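Local coordinates for protein pullulanase (Bacillus acidopullulyticus, PDB 2WAN) that probably hydrolyses alpha-1,6-glucosidic branch linkages in pullulan and related starch polysaccharides, as a debranching member of the alpha-amylase superfamily, at residues A[282-287]-A[300-305]; A[569-574]-A[580-585]; A[552-557]-A[605-610]. One frame throughout, in Å; residues are numbered along the deposited sequence.

Contact 1 (A[282-287]-A[300-305])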
loop_
_atom_site.group_PDB
_atom_site.type_symbol
_atom_site.label_atom_id
_atom_site.label_comp_id
_atom_site.label_asym_id
_atom_site.label_seq_id
_atom_site.Cartn_x
_atom_site.Cartn_y
_atom_site.Cartn_z
ATOM N N PRO A 282 20.941 -15.143 -24.456
ATOM C CA PRO A 282 21.879 -14.028 -24.634
ATOM C C PRO A 282 22.494 -13.549 -23.316
ATOM O O PRO A 282 21.953 -13.823 -22.244
ATOM C CB PRO A 282 21.017 -12.914 -25.238
ATOM C CG PRO A 282 19.743 -13.555 -25.671
ATOM C CD PRO A 282 19.561 -14.773 -24.818
ATOM N N ASP A 283 23.629 -12.861 -23.418
ATOM C CA ASP A 283 24.301 -12.238 -22.280
ATOM C C ASP A 283 23.589 -10.921 -21.960
ATOM O O ASP A 283 23.558 -10.003 -22.789
ATOM C CB ASP A 283 25.781 -12.007 -22.642
ATOM C CG ASP A 283 26.616 -11.477 -21.478
ATOM O OD1 ASP A 283 26.106 -10.681 -20.654
ATOM O OD2 ASP A 283 27.812 -11.855 -21.406
ATOM N N VAL A 284 23.008 -10.833 -20.760
ATOM C CA VAL A 284 22.208 -9.659 -20.366
ATOM C C VAL A 284 23.009 -8.357 -20.227
ATOM O O VAL A 284 22.418 -7.276 -20.101
ATOM C CB VAL A 284 21.369 -9.907 -19.074
ATOM C CG1 VAL A 284 20.350 -11.023 -19.302
ATOM C CG2 VAL A 284 22.253 -10.235 -17.882
ATOM N N THR A 285 24.344 -8.458 -20.266
ATOM C CA THR A 285 25.213 -7.269 -20.247
ATOM C C THR A 285 25.548 -6.742 -21.655
ATOM O O THR A 285 26.160 -5.677 -21.807
ATOM C CB THR A 285 26.546 -7.508 -19.456
ATOM O OG1 THR A 285 27.405 -8.402 -20.189
ATOM C CG2 THR A 285 26.290 -8.071 -18.046
ATOM N N HIS A 286 25.130 -7.477 -22.684
ATOM C CA HIS A 286 25.518 -7.167 -24.059
ATOM C C HIS A 286 24.506 -6.283 -24.784
ATOM O O HIS A 286 23.389 -6.056 -24.298
ATOM C CB HIS A 286 25.757 -8.469 -24.840
ATOM C CG HIS A 286 27.062 -9.141 -24.529
ATOM N ND1 HIS A 286 27.890 -8.741 -23.499
ATOM C CD2 HIS A 286 27.670 -10.207 -25.103
ATOM C CE1 HIS A 286 28.955 -9.522 -23.462
ATOM N NE2 HIS A 286 28.845 -10.422 -24.423
ATOM N N ASN A 287 24.912 -5.775 -25.946
ATOM C CA ASN A 287 24.035 -4.985 -26.795
ATOM C C ASN A 287 23.250 -5.910 -27.719
ATOM O O ASN A 287 23.773 -6.391 -28.730
ATOM C CB ASN A 287 24.849 -3.979 -27.608
ATOM C CG ASN A 287 23.980 -2.993 -28.372
ATOM O OD1 ASN A 287 22.763 -2.917 -28.178
ATOM N ND2 ASN A 287 24.613 -2.222 -29.245
ATOM N N ILE A 300 16.965 -4.856 -27.384
ATOM C CA ILE A 300 16.253 -5.756 -26.476
ATOM C C ILE A 300 16.733 -5.462 -25.052
ATOM O O ILE A 300 17.896 -5.727 -24.700
ATOM C CB ILE A 300 16.527 -7.252 -26.781
ATOM C CG1 ILE A 300 16.340 -7.575 -28.271
ATOM C CG2 ILE A 300 15.652 -8.161 -25.909
ATOM C CD1 ILE A 300 16.887 -8.945 -28.673
ATOM N N LEU A 301 15.843 -4.910 -24.236
ATOM C CA LEU A 301 16.201 -4.560 -22.865
ATOM C C LEU A 301 15.874 -5.728 -21.968
ATOM O O LEU A 301 14.767 -6.254 -22.032
ATOM C CB LEU A 301 15.443 -3.316 -22.397
ATOM C CG LEU A 301 15.916 -2.731 -21.059
ATOM C CD1 LEU A 301 17.178 -1.897 -21.259
ATOM C CD2 LEU A 301 14.794 -1.881 -20.469
ATOM N N PRO A 302 16.836 -6.157 -21.131
ATOM C CA PRO A 302 16.524 -7.209 -20.177
ATOM C C PRO A 302 15.419 -6.752 -19.203
ATOM O O PRO A 302 15.496 -5.647 -18.662
ATOM C CB PRO A 302 17.860 -7.409 -19.441
ATOM C CG PRO A 302 18.896 -6.967 -20.460
ATOM C CD PRO A 302 18.263 -5.782 -21.093
ATOM N N ARG A 303 14.384 -7.570 -19.041
ATOM C CA ARG A 303 13.335 -7.291 -18.050
ATOM C C ARG A 303 13.131 -8.536 -17.188
ATOM O O ARG A 303 13.877 -8.756 -16.245
ATOM C CB ARG A 303 12.034 -6.776 -18.696
ATOM C CG ARG A 303 10.937 -6.390 -17.665
ATOM C CD ARG A 303 9.680 -5.807 -18.319
ATOM N NE ARG A 303 8.944 -6.806 -19.100
ATOM C CZ ARG A 303 7.683 -6.672 -19.512
ATOM N NH1 ARG A 303 6.984 -5.583 -19.218
ATOM N NH2 ARG A 303 7.118 -7.640 -20.232
ATOM N N ASN A 304 12.171 -9.395 -17.527
ATOM C CA ASN A 304 11.813 -10.477 -16.621
ATOM C C ASN A 304 12.822 -11.614 -16.591
ATOM O O ASN A 304 12.773 -12.467 -15.707
ATOM C CB ASN A 304 10.396 -10.983 -16.882
ATOM C CG ASN A 304 9.340 -9.933 -16.577
ATOM O OD1 ASN A 304 9.588 -9.004 -15.810
ATOM N ND2 ASN A 304 8.160 -10.076 -17.173
ATOM N N VAL A 305 13.778 -11.583 -17.522
ATOM C CA VAL A 305 14.920 -12.498 -17.442
ATOM C C VAL A 305 15.668 -12.330 -16.102
ATOM O O VAL A 305 16.193 -13.300 -15.541
ATOM C CB VAL A 305 15.871 -12.334 -18.646
ATOM C CG1 VAL A 305 16.530 -10.939 -18.672
ATOM C CG2 VAL A 305 16.927 -13.446 -18.647
#
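Val284 and Val305 meet methyl to methyl, and the ring of Pro302 packs against Val284. In all three residues CB is directed toward the opposing segment, yet the two valines do not confront each other squarely: their side chains slide past one another in opposite directions, so that just one branch of each is used. Val284 extends CG1, anti to its carbonyl carbon (chi1 -63°), and its 3.9 Å contact with CG1 of Val305 is a methyl-methyl touch. Pro302 approaches through the outer corner of its ring, with CG 3.6 Å from the carbonyl O of Val284 and 4.1 Å from the CB of the same residue. Backbone and side chain of Val284 therefore rest on one proline carbon.

What presents Val284 is a type I beta turn running from Asp283 to His286, closed by the bond from His286 N to Asp283 O (3.0 Å). An Asx turn reinforces it: Asp283 OD1 accepts from Thr285 N at 2.9 Å and also from Thr285 OG1 at 2.7 Å, the hydroxyl coming from above the carboxylate plane. The turn belongs to the loop joining strands 273-278 and 288-292, while Pro302 ends strand 295-302, in the same seven-stranded mixed sheet. Leu119, on the paired strand 114-121, touches both valines, and Tyr311 adds to the apolar cover of Val284.

No hydrogen bond crosses between the segments. The hydrogen bonds that shape the turn are made within it, from Thr285 and His286 to Asp283, and the loop is held against the strand end by shape and apolar burial.

Contact 2 (A[569-574]-A[580-585])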
loop_
_atom_site.group_PDB
_atom_site.type_symbol
_atom_site.label_atom_id
_atom_site.label_comp_id
_atom_site.label_asym_id
_atom_site.label_seq_id
_atom_site.Cartn_x
_atom_site.Cartn_y
_atom_site.Cartn_z
ATOM N N VAL A 569 19.763 -0.151 -12.814
ATOM C CA VAL A 569 19.159 -1.288 -13.524
ATOM C C VAL A 569 17.948 -0.763 -14.314
ATOM O O VAL A 569 16.816 -0.783 -13.800
ATOM C CB VAL A 569 18.708 -2.434 -12.572
ATOM C CG1 VAL A 569 18.453 -3.722 -13.362
ATOM C CG2 VAL A 569 19.749 -2.717 -11.480
ATOM N N PRO A 570 18.190 -0.270 -15.553
ATOM C CA PRO A 570 17.175 0.423 -16.346
ATOM C C PRO A 570 15.813 -0.269 -16.369
ATOM O O PRO A 570 15.702 -1.446 -16.749
ATOM C CB PRO A 570 17.823 0.500 -17.740
ATOM C CG PRO A 570 19.282 0.683 -17.418
ATOM C CD PRO A 570 19.513 -0.219 -16.219
ATOM N N GLN A 571 14.807 0.479 -15.910
ATOM C CA GLN A 571 13.382 0.076 -15.852
ATOM C C GLN A 571 12.965 -1.011 -14.872
ATOM O O GLN A 571 11.788 -1.090 -14.527
ATOM C CB GLN A 571 12.837 -0.309 -17.234
ATOM C CG GLN A 571 12.799 0.829 -18.240
ATOM C CD GLN A 571 12.125 0.386 -19.527
ATOM O OE1 GLN A 571 11.557 -0.710 -19.595
ATOM N NE2 GLN A 571 12.199 1.221 -20.555
ATOM N N TYR A 572 13.900 -1.862 -14.458
ATOM C CA TYR A 572 13.571 -3.093 -13.763
ATOM C C TYR A 572 12.891 -2.901 -12.404
ATOM O O TYR A 572 12.151 -3.778 -11.961
ATOM C CB TYR A 572 14.815 -3.980 -13.598
ATOM C CG TYR A 572 14.500 -5.347 -13.018
ATOM C CD1 TYR A 572 13.964 -6.356 -13.818
ATOM C CD2 TYR A 572 14.752 -5.635 -11.673
ATOM C CE1 TYR A 572 13.673 -7.590 -13.300
ATOM C CE2 TYR A 572 14.462 -6.868 -11.141
ATOM C CZ TYR A 572 13.923 -7.848 -11.962
ATOM O OH TYR A 572 13.634 -9.064 -11.454
ATOM N N TYR A 573 13.158 -1.779 -11.735
ATOM C CA TYR A 573 12.518 -1.542 -10.424
ATOM C C TYR A 573 11.065 -1.076 -10.552
ATOM O O TYR A 573 10.374 -0.938 -9.532
ATOM C CB TYR A 573 13.333 -0.553 -9.563
ATOM C CG TYR A 573 14.606 -1.144 -8.978
ATOM C CD1 TYR A 573 14.580 -1.854 -7.764
ATOM C CD2 TYR A 573 15.837 -0.982 -9.627
ATOM C CE1 TYR A 573 15.752 -2.399 -7.210
ATOM C CE2 TYR A 573 17.010 -1.523 -9.092
ATOM C CZ TYR A 573 16.959 -2.229 -7.881
ATOM O OH TYR A 573 18.128 -2.744 -7.338
ATOM N N TYR A 574 10.602 -0.865 -11.786
ATOM C CA TYR A 574 9.266 -0.293 -12.057
ATOM C C TYR A 574 8.428 -1.243 -12.917
ATOM O O TYR A 574 8.981 -2.095 -13.602
ATOM C CB TYR A 574 9.410 1.016 -12.824
ATOM C CG TYR A 574 10.210 2.042 -12.070
ATOM C CD1 TYR A 574 9.619 2.793 -11.056
ATOM C CD2 TYR A 574 11.568 2.232 -12.330
ATOM C CE1 TYR A 574 10.358 3.722 -10.318
ATOM C CE2 TYR A 574 12.314 3.174 -11.606
ATOM C CZ TYR A 574 11.704 3.912 -10.607
ATOM O OH TYR A 574 12.412 4.848 -9.877
ATOM N N GLY A 580 6.252 -1.184 -23.566
ATOM C CA GLY A 580 7.470 -0.634 -22.979
ATOM C C GLY A 580 7.284 0.670 -22.223
ATOM O O GLY A 580 8.260 1.384 -21.948
ATOM N N ASN A 581 6.033 0.985 -21.881
ATOM C CA ASN A 581 5.709 2.195 -21.135
ATOM C C ASN A 581 5.561 1.925 -19.642
ATOM O O ASN A 581 5.125 0.853 -19.255
ATOM C CB ASN A 581 4.414 2.813 -21.676
ATOM C CG ASN A 581 4.589 3.402 -23.066
ATOM O OD1 ASN A 581 3.879 3.029 -24.004
ATOM N ND2 ASN A 581 5.545 4.311 -23.209
ATOM N N TYR A 582 5.931 2.893 -18.810
ATOM C CA TYR A 582 5.727 2.773 -17.363
ATOM C C TYR A 582 4.229 2.810 -17.050
ATOM O O TYR A 582 3.533 3.709 -17.508
ATOM C CB TYR A 582 6.401 3.932 -16.640
ATOM C CG TYR A 582 7.918 3.949 -16.709
ATOM C CD1 TYR A 582 8.587 4.721 -17.663
ATOM C CD2 TYR A 582 8.684 3.225 -15.793
ATOM C CE1 TYR A 582 9.997 4.753 -17.715
ATOM C CE2 TYR A 582 10.088 3.249 -15.835
ATOM C CZ TYR A 582 10.735 4.013 -16.795
ATOM O OH TYR A 582 12.120 4.035 -16.837
ATOM N N THR A 583 3.745 1.840 -16.277
ATOM C CA THR A 583 2.330 1.834 -15.864
ATOM C C THR A 583 2.127 2.817 -14.700
ATOM O O THR A 583 3.085 3.148 -13.990
ATOM C CB THR A 583 1.802 0.426 -15.518
ATOM O OG1 THR A 583 2.614 -0.173 -14.507
ATOM C CG2 THR A 583 1.822 -0.490 -16.760
ATOM N N ASN A 584 0.887 3.275 -14.520
ATOM C CA ASN A 584 0.585 4.381 -13.608
ATOM C C ASN A 584 -0.246 3.964 -12.371
ATOM O O ASN A 584 -1.198 4.642 -12.004
ATOM C CB ASN A 584 -0.112 5.483 -14.417
ATOM C CG ASN A 584 -0.236 6.787 -13.679
ATOM O OD1 ASN A 584 0.605 7.150 -12.849
ATOM N ND2 ASN A 584 -1.293 7.521 -13.992
ATOM N N GLY A 585 0.141 2.859 -11.729
ATOM C CA GLY A 585 -0.574 2.352 -10.541
ATOM C C GLY A 585 -0.734 3.336 -9.399
ATOM O O GLY A 585 -1.749 3.317 -8.690
HETATM O O HOH W 1 10.687 0.741 -22.883
HETATM O O HOH W 2 13.395 4.062 -19.496
#
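Within the long loop that follows the third strand of the catalytic barrel, between helices 564-568 and 597-614, Tyr574 and Tyr582 form an offset edge-to-face pair. This is the connection from which alpha-amylase relatives commonly build domain B. The edge of the Tyr582 ring is directed toward the face of Tyr574, with centroids 5.8 Å apart and planes at 82°. The same edge also meets the aliphatic stem: CD2 of Tyr582 lies 3.8 Å from CB of Tyr574, which sits in the plane of the Tyr582 ring.

Farther along Tyr582 the partner changes. Gln571 leaves its backbone with CG anti to the carbonyl carbon (chi1 -65°) and continues extended, which brings CG to 3.6 Å from the phenol OH of Tyr582 while the amide reaches on toward Gly580. That amide stops short of a direct bond, and water takes over. One water accepts from Gln571 NE2 at 2.8 Å and donates to Gly580 O at 2.7 Å; a second is bound by Tyr582 OH at 2.9 Å and joined to Gln571 NE2 by a longer bond. Gln571 OE1 is hydrogen-bonded to Tyr118, and the Tyr574 hydroxyl to Thr557 and Ser563.

With alanine in place of Tyr582, the face of Tyr574 would probably lose its edge partner, a gap would open beside Gln571 CG, and the second water would be left without its phenol mate.

Tyr582 thus packs on the buried Tyr574 through its ring edge and on Gln571 CG through its hydroxyl end; no direct hydrogen bond crosses between the segments, and two waters join the partly exposed Gln571, Gly580 and Tyr582.

Contact 3 (A[552-557]-A[605-610])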
loop_
_atom_site.group_PDB
_atom_site.type_symbol
_atom_site.label_atom_id
_atom_site.label_comp_id
_atom_site.label_asym_id
_atom_site.label_seq_id
_atom_site.Cartn_x
_atom_site.Cartn_y
_atom_site.Cartn_z
ATOM N N VAL A 552 5.016 5.135 4.860
ATOM C CA VAL A 552 6.082 4.819 3.882
ATOM C C VAL A 552 5.510 4.639 2.478
ATOM O O VAL A 552 4.391 4.131 2.307
ATOM C CB VAL A 552 6.909 3.562 4.315
ATOM C CG1 VAL A 552 7.763 3.877 5.576
ATOM C CG2 VAL A 552 5.973 2.377 4.596
ATOM N N VAL A 553 6.286 5.057 1.483
ATOM C CA VAL A 553 5.819 5.185 0.108
ATOM C C VAL A 553 6.694 4.335 -0.829
ATOM O O VAL A 553 7.291 4.855 -1.782
ATOM C CB VAL A 553 5.807 6.681 -0.328
ATOM C CG1 VAL A 553 5.020 6.899 -1.633
ATOM C CG2 VAL A 553 5.241 7.591 0.818
ATOM N N TYR A 554 6.722 3.027 -0.566
ATOM C CA TYR A 554 7.430 2.057 -1.420
ATOM C C TYR A 554 6.751 1.812 -2.758
ATOM O O TYR A 554 7.344 1.185 -3.628
ATOM C CB TYR A 554 7.681 0.712 -0.694
ATOM C CG TYR A 554 8.578 0.896 0.509
ATOM C CD1 TYR A 554 9.945 1.165 0.343
ATOM C CD2 TYR A 554 8.060 0.861 1.805
ATOM C CE1 TYR A 554 10.789 1.393 1.458
ATOM C CE2 TYR A 554 8.897 1.074 2.926
ATOM C CZ TYR A 554 10.255 1.343 2.736
ATOM O OH TYR A 554 11.046 1.568 3.841
ATOM N N ASN A 555 5.528 2.308 -2.945
ATOM C CA ASN A 555 4.769 1.959 -4.154
ATOM C C ASN A 555 5.188 2.710 -5.431
ATOM O O ASN A 555 4.803 2.295 -6.522
ATOM C CB ASN A 555 3.260 2.135 -3.917
ATOM C CG ASN A 555 2.867 3.592 -3.755
ATOM O OD1 ASN A 555 2.826 4.336 -4.733
ATOM N ND2 ASN A 555 2.588 4.013 -2.521
ATOM N N HIS A 556 5.933 3.816 -5.286
ATOM C CA HIS A 556 6.434 4.610 -6.426
ATOM C C HIS A 556 7.586 5.526 -5.986
ATOM O O HIS A 556 7.729 5.805 -4.800
ATOM C CB HIS A 556 5.316 5.475 -7.056
ATOM C CG HIS A 556 4.927 6.667 -6.231
ATOM N ND1 HIS A 556 5.400 7.938 -6.486
ATOM C CD2 HIS A 556 4.104 6.780 -5.158
ATOM C CE1 HIS A 556 4.886 8.781 -5.601
ATOM N NE2 HIS A 556 4.095 8.102 -4.787
ATOM N N THR A 557 8.383 6.008 -6.937
ATOM C CA THR A 557 9.448 6.985 -6.640
ATOM C C THR A 557 9.106 8.345 -7.232
ATOM O O THR A 557 8.173 8.460 -8.036
ATOM C CB THR A 557 10.831 6.565 -7.167
ATOM O OG1 THR A 557 10.764 6.439 -8.595
ATOM C CG2 THR A 557 11.278 5.257 -6.545
ATOM N N ASP A 605 14.445 -5.288 2.898
ATOM C CA ASP A 605 15.656 -4.812 3.581
ATOM C C ASP A 605 15.398 -3.442 4.229
ATOM O O ASP A 605 15.830 -3.191 5.358
ATOM C CB ASP A 605 16.832 -4.686 2.620
ATOM C CG ASP A 605 17.391 -6.032 2.178
ATOM O OD1 ASP A 605 17.088 -7.062 2.793
ATOM O OD2 ASP A 605 18.147 -6.040 1.200
ATOM N N SER A 606 14.675 -2.577 3.514
ATOM C CA SER A 606 14.405 -1.223 4.025
ATOM C C SER A 606 13.569 -1.235 5.312
ATOM O O SER A 606 13.931 -0.587 6.291
ATOM C CB SER A 606 13.723 -0.359 2.968
ATOM O OG SER A 606 13.638 0.984 3.431
ATOM N N VAL A 607 12.454 -1.963 5.323
ATOM C CA VAL A 607 11.595 -1.947 6.522
ATOM C C VAL A 607 12.336 -2.609 7.699
ATOM O O VAL A 607 12.210 -2.171 8.836
ATOM C CB VAL A 607 10.172 -2.546 6.304
ATOM C CG1 VAL A 607 9.346 -1.651 5.375
ATOM C CG2 VAL A 607 10.231 -3.985 5.779
ATOM N N ASN A 608 13.134 -3.634 7.419
ATOM C CA ASN A 608 13.958 -4.225 8.481
ATOM C C ASN A 608 14.932 -3.212 9.060
ATOM O O ASN A 608 15.124 -3.172 10.272
ATOM C CB ASN A 608 14.724 -5.447 7.982
ATOM C CG ASN A 608 13.898 -6.718 8.074
ATOM O OD1 ASN A 608 13.835 -7.357 9.126
ATOM N ND2 ASN A 608 13.260 -7.088 6.974
ATOM N N TYR A 609 15.538 -2.415 8.179
ATOM C CA TYR A 609 16.525 -1.410 8.587
ATOM C C TYR A 609 15.855 -0.358 9.480
ATOM O O TYR A 609 16.409 0.006 10.534
ATOM C CB TYR A 609 17.171 -0.731 7.364
ATOM C CG TYR A 609 18.002 0.478 7.735
ATOM C CD1 TYR A 609 19.230 0.333 8.411
ATOM C CD2 TYR A 609 17.566 1.770 7.432
ATOM C CE1 TYR A 609 20.004 1.453 8.749
ATOM C CE2 TYR A 609 18.327 2.902 7.782
ATOM C CZ TYR A 609 19.545 2.731 8.441
ATOM O OH TYR A 609 20.290 3.837 8.800
ATOM N N TRP A 610 14.690 0.147 9.065
ATOM C CA TRP A 610 14.004 1.152 9.883
ATOM C C TRP A 610 13.624 0.625 11.277
ATOM O O TRP A 610 13.777 1.323 12.292
ATOM C CB TRP A 610 12.792 1.737 9.141
ATOM C CG TRP A 610 13.238 2.746 8.119
ATOM C CD1 TRP A 610 13.431 2.526 6.785
ATOM C CD2 TRP A 610 13.617 4.108 8.362
ATOM N NE1 TRP A 610 13.875 3.675 6.167
ATOM C CE2 TRP A 610 14.006 4.663 7.116
ATOM C CE3 TRP A 610 13.663 4.918 9.517
ATOM C CZ2 TRP A 610 14.425 6.000 6.978
ATOM C CZ3 TRP A 610 14.076 6.264 9.386
ATOM C CH2 TRP A 610 14.454 6.786 8.115
#
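Tyr554 meets helix 597-614 with its hydroxyl foremost, giving a hydrogen bond to Ser606 OG at 2.7 Å. The serine oxygen lies at the edge of the phenol ring, near its plane, and is held out to it with OG anti to the backbone N (chi1 -172°). Beside this bond the ring touches carbon through both of its outer CE atoms: CE1 of Tyr554 packs 3.7 Å from Ser606 CB, while CE2, on the other side of the ring, is 3.7 Å from Val607 CG1. CD1 of Trp610, one helical turn on from Ser606, adds a looser contact at 3.9 Å from the Tyr554 hydroxyl.

Tyr554 stands in a type I beta turn from Val553 to His556, directly after the third strand of an eight-stranded parallel barrel, the TIM-barrel architecture of the alpha-amylase superfamily. The helix it touches is followed by the neighbouring strand 618-621, so the contact ties the two ends of a long strand-to-helix connection.

A second shell orients these groups. Ser606 OG, an acceptor from Tyr554, is bonded in turn to Asn515 OD1, so the serine hydroxyl links the tyrosine to the asparagine in a short hydrogen-bonded chain. Trp610 is fixed by its NE1 bond to the carbonyl O of Tyr514 and by stacking on Tyr614; Phe619 of strand 618-621 packs against both Trp610 and Val607. Elsewhere in the turn, Asn555 ND2 is hydrogen-bonded to Asp622 OD2.

The three contacts differ in chemistry and in place. Contact 3 is core, about 11 Å between its centre and that of the chain; contact 1 is also buried, though its centre is about 30 Å from that of the chain, in a peripheral beta-sheet region; contact 2, about 18 Å from the chain centre, is the one only partly buried. Contact 1 relies on aliphatic packing, contact 2 on aromatic rings and water, contact 3 on a direct buried hydrogen bond. Contact 2 is nested inside the barrel connection that contact 3 closes, and a probable hydrogen bond between the Tyr574 and Thr557 hydroxyls joins them. Contact 1 abuts contact 2 where the sheet meets that connection, but does not touch contact 3.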